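Local coordinates for protein phytochromobilin synthase (PDB 6KME) that probably reduces biliverdin IX alpha to phytochromobilin, with ferredoxin as electron donor, in the pathway that makes the phytochrome chromophore, at residues A[106-118]-A[128-142]. The protein carries 1 engineered substitution. Numbering follows the deposited sequence.
With BLA (biliverdine IX alpha), chain B.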
loop_
_atom_site.group_PDB
_atom_site.type_symbol
_atom_site.label_atom_id
_atom_site.label_comp_id
_atom_site.label_asym_id
_atom_site.label_seq_id
_atom_site.Cartn_x
_atom_site.Cartn_y
_atom_site.Cartn_z
ATOM N N PRO A 106 -10.933 -2.901 12.085
ATOM C CA PRO A 106 -11.810 -1.732 11.897
ATOM C C PRO A 106 -12.051 -0.917 13.161
ATOM O O PRO A 106 -12.468 0.240 13.059
ATOM C CB PRO A 106 -13.114 -2.354 11.376
ATOM C CG PRO A 106 -12.683 -3.641 10.748
ATOM C CD PRO A 106 -11.558 -4.144 11.601
ATOM N N GLU A 107 -11.806 -1.476 14.344
ATOM C CA GLU A 107 -11.926 -0.699 15.575
ATOM C C GLU A 107 -10.833 0.364 15.712
ATOM O O GLU A 107 -10.995 1.306 16.495
ATOM C CB GLU A 107 -11.893 -1.635 16.789
ATOM C CG GLU A 107 -13.131 -2.518 16.955
ATOM C CD GLU A 107 -13.184 -3.693 15.981
ATOM O OE1 GLU A 107 -12.143 -4.028 15.369
ATOM O OE2 GLU A 107 -14.277 -4.284 15.832
ATOM N N PHE A 108 -9.730 0.233 14.987
ATOM C CA PHE A 108 -8.594 1.148 15.087
ATOM C C PHE A 108 -8.436 1.877 13.761
ATOM O O PHE A 108 -7.917 1.312 12.792
ATOM C CB PHE A 108 -7.334 0.380 15.460
ATOM C CG PHE A 108 -7.480 -0.411 16.729
ATOM C CD1 PHE A 108 -7.205 0.168 17.960
ATOM C CD2 PHE A 108 -7.935 -1.717 16.696
ATOM C CE1 PHE A 108 -7.352 -0.554 19.131
ATOM C CE2 PHE A 108 -8.092 -2.446 17.863
ATOM C CZ PHE A 108 -7.802 -1.865 19.086
ATOM N N ASP A 109 -8.844 3.149 13.727
ATOM C CA ASP A 109 -8.911 3.880 12.457
ATOM C C ASP A 109 -7.544 4.344 11.945
ATOM O O ASP A 109 -7.441 5.393 11.294
ATOM C CB ASP A 109 -9.852 5.082 12.603
ATOM C CG ASP A 109 -9.284 6.174 13.497
ATOM O OD1 ASP A 109 -8.399 5.881 14.331
ATOM O OD2 ASP A 109 -9.734 7.333 13.360
ATOM N N LEU A 110 -6.505 3.545 12.193
ATOM C CA LEU A 110 -5.149 3.872 11.761
ATOM C C LEU A 110 -5.044 3.986 10.242
ATOM O O LEU A 110 -5.784 3.329 9.500
ATOM C CB LEU A 110 -4.163 2.797 12.220
ATOM C CG LEU A 110 -3.769 2.778 13.686
ATOM C CD1 LEU A 110 -3.467 1.351 14.107
ATOM C CD2 LEU A 110 -2.565 3.682 13.872
ATOM N N PRO A 111 -4.086 4.771 9.756
ATOM C CA PRO A 111 -3.711 4.672 8.347
ATOM C C PRO A 111 -3.212 3.271 8.019
ATOM O O PRO A 111 -2.742 2.524 8.881
ATOM C CB PRO A 111 -2.593 5.714 8.196
ATOM C CG PRO A 111 -2.838 6.704 9.292
ATOM C CD PRO A 111 -3.400 5.885 10.443
ATOM N N ILE A 112 -3.338 2.916 6.745
ATOM C CA ILE A 112 -2.792 1.672 6.216
ATOM C C ILE A 112 -1.343 1.910 5.802
ATOM O O ILE A 112 -1.064 2.779 4.971
ATOM C CB ILE A 112 -3.634 1.170 5.037
ATOM C CG1 ILE A 112 -4.986 0.682 5.566
ATOM C CG2 ILE A 112 -2.882 0.097 4.278
ATOM C CD1 ILE A 112 -6.051 0.489 4.490
ATOM N N PHE A 113 -0.412 1.160 6.396
ATOM C CA PHE A 113 0.978 1.265 5.981
ATOM C C PHE A 113 1.144 0.559 4.646
ATOM O O PHE A 113 0.653 -0.555 4.459
ATOM C CB PHE A 113 1.943 0.671 7.016
ATOM C CG PHE A 113 3.398 0.875 6.645
ATOM C CD1 PHE A 113 4.048 2.067 6.966
ATOM C CD2 PHE A 113 4.093 -0.094 5.919
ATOM C CE1 PHE A 113 5.388 2.284 6.584
ATOM C CE2 PHE A 113 5.418 0.111 5.534
ATOM C CZ PHE A 113 6.071 1.304 5.874
ATOM N N CYS A 114 1.849 1.208 3.718
ATOM C CA CYS A 114 1.909 0.764 2.328
ATOM C C CYS A 114 3.322 0.964 1.788
ATOM O O CYS A 114 3.817 2.095 1.749
ATOM C CB CYS A 114 0.880 1.537 1.496
ATOM S SG CYS A 114 0.980 1.311 -0.298
ATOM N N ALA A 115 3.978 -0.126 1.381
ATOM C CA ALA A 115 5.279 -0.059 0.709
ATOM C C ALA A 115 5.223 -0.962 -0.513
ATOM O O ALA A 115 5.080 -2.185 -0.382
ATOM C CB ALA A 115 6.422 -0.472 1.635
ATOM N N ASN A 116 5.322 -0.359 -1.698
ATOM C CA ASN A 116 5.251 -1.070 -2.976
ATOM C C ASN A 116 6.462 -0.654 -3.807
ATOM O O ASN A 116 6.480 0.426 -4.412
ATOM C CB ASN A 116 3.944 -0.774 -3.704
ATOM C CG ASN A 116 2.781 -1.556 -3.142
ATOM O OD1 ASN A 116 2.204 -1.180 -2.124
ATOM N ND2 ASN A 116 2.443 -2.659 -3.788
ATOM N N PHE A 117 7.482 -1.509 -3.829
ATOM C CA PHE A 117 8.744 -1.207 -4.499
ATOM C C PHE A 117 8.897 -2.130 -5.698
ATOM O O PHE A 117 8.951 -3.354 -5.533
ATOM C CB PHE A 117 9.930 -1.402 -3.559
ATOM C CG PHE A 117 9.871 -0.591 -2.287
ATOM C CD1 PHE A 117 8.968 0.455 -2.125
ATOM C CD2 PHE A 117 10.754 -0.870 -1.262
ATOM C CE1 PHE A 117 8.936 1.193 -0.947
ATOM C CE2 PHE A 117 10.730 -0.129 -0.074
ATOM C CZ PHE A 117 9.820 0.904 0.070
ATOM N N PHE A 118 8.988 -1.559 -6.895
ATOM C CA PHE A 118 9.247 -2.354 -8.088
ATOM C C PHE A 118 10.605 -1.966 -8.668
ATOM O O PHE A 118 10.777 -0.854 -9.188
ATOM C CB PHE A 118 8.146 -2.199 -9.132
ATOM C CG PHE A 118 8.427 -2.974 -10.379
ATOM C CD1 PHE A 118 8.268 -4.358 -10.401
ATOM C CD2 PHE A 118 8.917 -2.343 -11.508
ATOM C CE1 PHE A 118 8.562 -5.088 -11.554
ATOM C CE2 PHE A 118 9.208 -3.064 -12.658
ATOM C CZ PHE A 118 9.025 -4.439 -12.678
ATOM N N LEU A 128 5.605 4.646 -1.168
ATOM C CA LEU A 128 5.757 4.434 0.268
ATOM C C LEU A 128 4.860 5.437 0.981
ATOM O O LEU A 128 5.007 6.647 0.770
ATOM C CB LEU A 128 7.224 4.615 0.689
ATOM C CG LEU A 128 7.543 4.571 2.196
ATOM C CD1 LEU A 128 7.182 3.196 2.775
ATOM C CD2 LEU A 128 9.013 4.898 2.419
ATOM N N ASP A 129 3.932 4.953 1.818
ATOM C CA ASP A 129 2.962 5.879 2.388
ATOM C C ASP A 129 2.291 5.293 3.621
ATOM O O ASP A 129 2.295 4.079 3.855
ATOM C CB ASP A 129 1.890 6.255 1.363
ATOM C CG ASP A 129 1.074 7.477 1.769
ATOM O OD1 ASP A 129 1.564 8.324 2.561
ATOM O OD2 ASP A 129 -0.072 7.594 1.282
ATOM N N LEU A 130 1.724 6.198 4.414
ATOM C CA LEU A 130 0.716 5.866 5.426
ATOM C C LEU A 130 -0.624 6.268 4.803
ATOM O O LEU A 130 -1.065 7.411 4.938
ATOM C CB LEU A 130 1.015 6.596 6.737
ATOM C CG LEU A 130 2.085 6.001 7.675
ATOM C CD1 LEU A 130 3.455 5.811 6.999
ATOM C CD2 LEU A 130 2.238 6.813 9.002
ATOM N N ASN A 131 -1.250 5.339 4.053
ATOM C CA ASN A 131 -2.466 5.677 3.292
ATOM C C ASN A 131 -3.593 6.031 4.266
ATOM O O ASN A 131 -3.895 5.239 5.172
ATOM C CB ASN A 131 -2.948 4.521 2.384
ATOM C CG ASN A 131 -1.953 4.114 1.247
ATOM O OD1 ASN A 131 -1.967 2.957 0.828
ATOM N ND2 ASN A 131 -1.147 5.051 0.732
ATOM N N PRO A 132 -4.265 7.174 4.103
ATOM C CA PRO A 132 -5.353 7.511 5.036
ATOM C C PRO A 132 -6.533 6.561 4.903
ATOM O O PRO A 132 -6.959 6.215 3.801
ATOM C CB PRO A 132 -5.745 8.941 4.635
ATOM C CG PRO A 132 -5.267 9.088 3.208
ATOM C CD PRO A 132 -3.993 8.269 3.156
ATOM N N LEU A 133 -7.078 6.148 6.050
ATOM C CA LEU A 133 -8.279 5.319 6.009
ATOM C C LEU A 133 -9.472 6.110 5.492
ATOM O O LEU A 133 -10.278 5.595 4.707
ATOM C CB LEU A 133 -8.581 4.751 7.399
ATOM C CG LEU A 133 -9.815 3.848 7.462
ATOM C CD1 LEU A 133 -9.603 2.558 6.642
ATOM C CD2 LEU A 133 -10.201 3.548 8.938
ATOM N N HIS A 134 -9.586 7.369 5.907
ATOM C CA HIS A 134 -10.714 8.224 5.590
ATOM C C HIS A 134 -10.243 9.413 4.766
ATOM O O HIS A 134 -9.055 9.748 4.744
ATOM C CB HIS A 134 -11.415 8.707 6.865
ATOM C CG HIS A 134 -12.121 7.621 7.615
ATOM N ND1 HIS A 134 -13.188 6.924 7.087
ATOM C CD2 HIS A 134 -11.932 7.130 8.864
ATOM C CE1 HIS A 134 -13.618 6.043 7.975
ATOM N NE2 HIS A 134 -12.873 6.149 9.061
ATOM N N ASP A 135 -11.194 10.048 4.080
ATOM C CA ASP A 135 -10.850 11.093 3.123
ATOM C C ASP A 135 -10.213 12.289 3.821
ATOM O O ASP A 135 -10.724 12.791 4.827
ATOM C CB ASP A 135 -12.087 11.538 2.353
ATOM C CG ASP A 135 -11.806 12.718 1.450
ATOM O OD1 ASP A 135 -11.176 12.512 0.386
ATOM O OD2 ASP A 135 -12.199 13.849 1.815
ATOM N N ILE A 136 -9.085 12.739 3.280
ATOM C CA ILE A 136 -8.351 13.883 3.803
ATOM C C ILE A 136 -8.428 15.077 2.862
ATOM O O ILE A 136 -7.713 16.064 3.062
ATOM C CB ILE A 136 -6.884 13.522 4.083
ATOM C CG1 ILE A 136 -6.255 12.962 2.805
ATOM C CG2 ILE A 136 -6.781 12.534 5.252
ATOM C CD1 ILE A 136 -4.763 12.992 2.806
ATOM N N MET A 137 -9.263 15.003 1.824
ATOM C CA MET A 137 -9.354 16.066 0.826
ATOM C C MET A 137 -10.403 17.111 1.194
ATOM O O MET A 137 -10.106 18.309 1.217
ATOM C CB MET A 137 -9.672 15.472 -0.551
ATOM C CG MET A 137 -8.668 14.451 -1.052
ATOM S SD MET A 137 -7.225 15.213 -1.810
ATOM C CE MET A 137 -7.102 14.235 -3.306
ATOM N N ASP A 138 -11.629 16.673 1.484
ATOM C CA ASP A 138 -12.718 17.600 1.771
ATOM C C ASP A 138 -12.794 17.973 3.249
ATOM O O ASP A 138 -12.995 19.148 3.577
ATOM C CB ASP A 138 -14.051 17.000 1.308
ATOM N N GLN A 139 -12.629 17.005 4.145
ATOM C CA GLN A 139 -12.720 17.233 5.581
ATOM C C GLN A 139 -11.327 17.282 6.206
ATOM O O GLN A 139 -10.344 16.790 5.641
ATOM C CB GLN A 139 -13.567 16.141 6.244
ATOM N N GLU A 140 -11.253 17.884 7.399
ATOM C CA GLU A 140 -9.971 18.170 8.031
ATOM C C GLU A 140 -9.656 17.326 9.262
ATOM O O GLU A 140 -8.479 17.225 9.620
ATOM C CB GLU A 140 -9.894 19.654 8.427
ATOM N N ASP A 141 -10.656 16.721 9.913
ATOM C CA ASP A 141 -10.434 16.118 11.230
ATOM C C ASP A 141 -9.412 14.981 11.170
ATOM O O ASP A 141 -8.433 14.973 11.928
ATOM C CB ASP A 141 -11.759 15.621 11.810
ATOM C CG ASP A 141 -12.619 16.750 12.362
ATOM O OD1 ASP A 141 -12.055 17.787 12.773
ATOM O OD2 ASP A 141 -13.861 16.596 12.393
ATOM N N TYR A 142 -9.619 14.017 10.266
ATOM C CA TYR A 142 -8.727 12.859 10.181
ATOM C C TYR A 142 -7.316 13.273 9.780
ATOM O O TYR A 142 -6.331 12.711 10.277
ATOM C CB TYR A 142 -9.285 11.832 9.190
ATOM C CG TYR A 142 -8.560 10.492 9.168
ATOM C CD1 TYR A 142 -8.901 9.472 10.062
ATOM C CD2 TYR A 142 -7.544 10.240 8.252
ATOM C CE1 TYR A 142 -8.242 8.237 10.036
ATOM C CE2 TYR A 142 -6.876 9.010 8.219
ATOM C CZ TYR A 142 -7.227 8.020 9.116
ATOM O OH TYR A 142 -6.564 6.821 9.079
HETATM C CHA BLA B . 3.853 1.471 -11.564
HETATM N NA BLA B . 2.736 1.538 -9.225
HETATM C C1A BLA B . 3.048 2.134 -10.459
HETATM C C2A BLA B . 2.443 3.466 -10.467
HETATM C C3A BLA B . 1.753 3.635 -9.186
HETATM C C4A BLA B . 1.948 2.427 -8.437
HETATM C CMA BLA B . 0.973 4.843 -8.660
HETATM C CAA BLA B . 2.547 4.426 -11.686
HETATM C CBA BLA B . 1.528 4.023 -12.717
HETATM C CGA BLA B . 0.162 4.761 -12.466
HETATM O O1A BLA B . 0.317 5.944 -12.388
HETATM O O2A BLA B . -0.773 4.017 -12.407
HETATM C CHB BLA B . 1.463 2.086 -7.022
HETATM N NB BLA B . -0.803 2.961 -6.933
HETATM C C1B BLA B . 0.232 2.173 -6.379
HETATM C C2B BLA B . -0.261 1.988 -4.880
HETATM C C3B BLA B . -1.578 2.413 -4.759
HETATM C C4B BLA B . -1.970 3.008 -6.113
HETATM C CMB BLA B . 0.584 1.194 -3.900
HETATM O OB BLA B . -3.034 3.429 -6.537
HETATM C CAB BLA B . -2.667 2.519 -3.719
HETATM C CBB BLA B . -3.970 2.880 -3.667
HETATM N NC BLA B . 4.181 -2.808 -8.451
HETATM C C1C BLA B . 3.895 -3.339 -7.172
HETATM C C2C BLA B . 4.172 -4.845 -7.282
HETATM C C3C BLA B . 4.597 -5.095 -8.587
HETATM C C4C BLA B . 4.613 -3.769 -9.384
HETATM C CMC BLA B . 3.945 -5.725 -6.046
HETATM O OC BLA B . 3.518 -2.562 -6.309
HETATM C CAC BLA B . 4.972 -6.423 -9.141
HETATM C CBC BLA B . 4.536 -7.682 -8.911
HETATM C CHD BLA B . 4.912 -3.378 -10.663
HETATM N ND BLA B . 4.227 -0.880 -10.735
HETATM C C1D BLA B . 4.718 -1.999 -11.267
HETATM C C2D BLA B . 5.146 -1.815 -12.712
HETATM C C3D BLA B . 4.893 -0.495 -13.035
HETATM C C4D BLA B . 4.283 0.170 -11.767
HETATM C CMD BLA B . 5.724 -2.978 -13.497
HETATM C CAD BLA B . 5.096 0.317 -14.320
HETATM C CBD BLA B . 4.135 -0.052 -15.434
HETATM C CGD BLA B . 2.621 0.372 -15.186
HETATM O O1D BLA B . 1.863 -0.562 -15.382
HETATM O O2D BLA B . 2.481 1.541 -14.852
#
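The phenol oxygen of Y142 is gripped twice: its OH donates to D109 O at 2.8 Å and accepts the backbone N-H of L133. This bridges the loops at the open end of the antiparallel beta hairpin of strands 112-119 and 123-131, within the central sheet of this ferredoxin-dependent bilin reductase. CG of Y142 lies anti to the backbone N (chi1 -171°), which carries the ring from the start of helix 141-147 to the loop ahead of strand 112-119, where D109 O meets the ring edge in plane. A phenylalanine here would probably leave D109 O and the L133 N-H without the hydroxyl that joins them. The D109 carboxylate slides past the ring, their planes 84° apart, to a salt bridge with K145 and a hydrogen bond with Y146 OH.

In the hairpin, the hydrogen-bonded pairs are I112 with N131 and C114 with D129; N131 N reaches I112 O at 2.7 Å. On the face of F113, A115, L128 and L130, along one side of the F113 ring, CD1 touches L130 CD1 and CZ lies 3.8 Å from L128 CD1. On the face of I112, C114, D129 and N131, I112 and N131 meet Y231 of helix 218-238, while C114, with N116 and F118 further along, lines the biliverdin pocket. There N116 ND2 donates to OC of the bilin at 2.7 Å, and R235 holds N116 OD1. F118 lays one ring face against the bilin methyl CMD. N131 ND2 donates to D129 OD2, whose OD1 bonds S176 OG, while N131 OD1, bonded to Y231 OH, also lies 3.3 Å from C114 CB; C114 SG touches bilin methyl CMB at 3.6 Å.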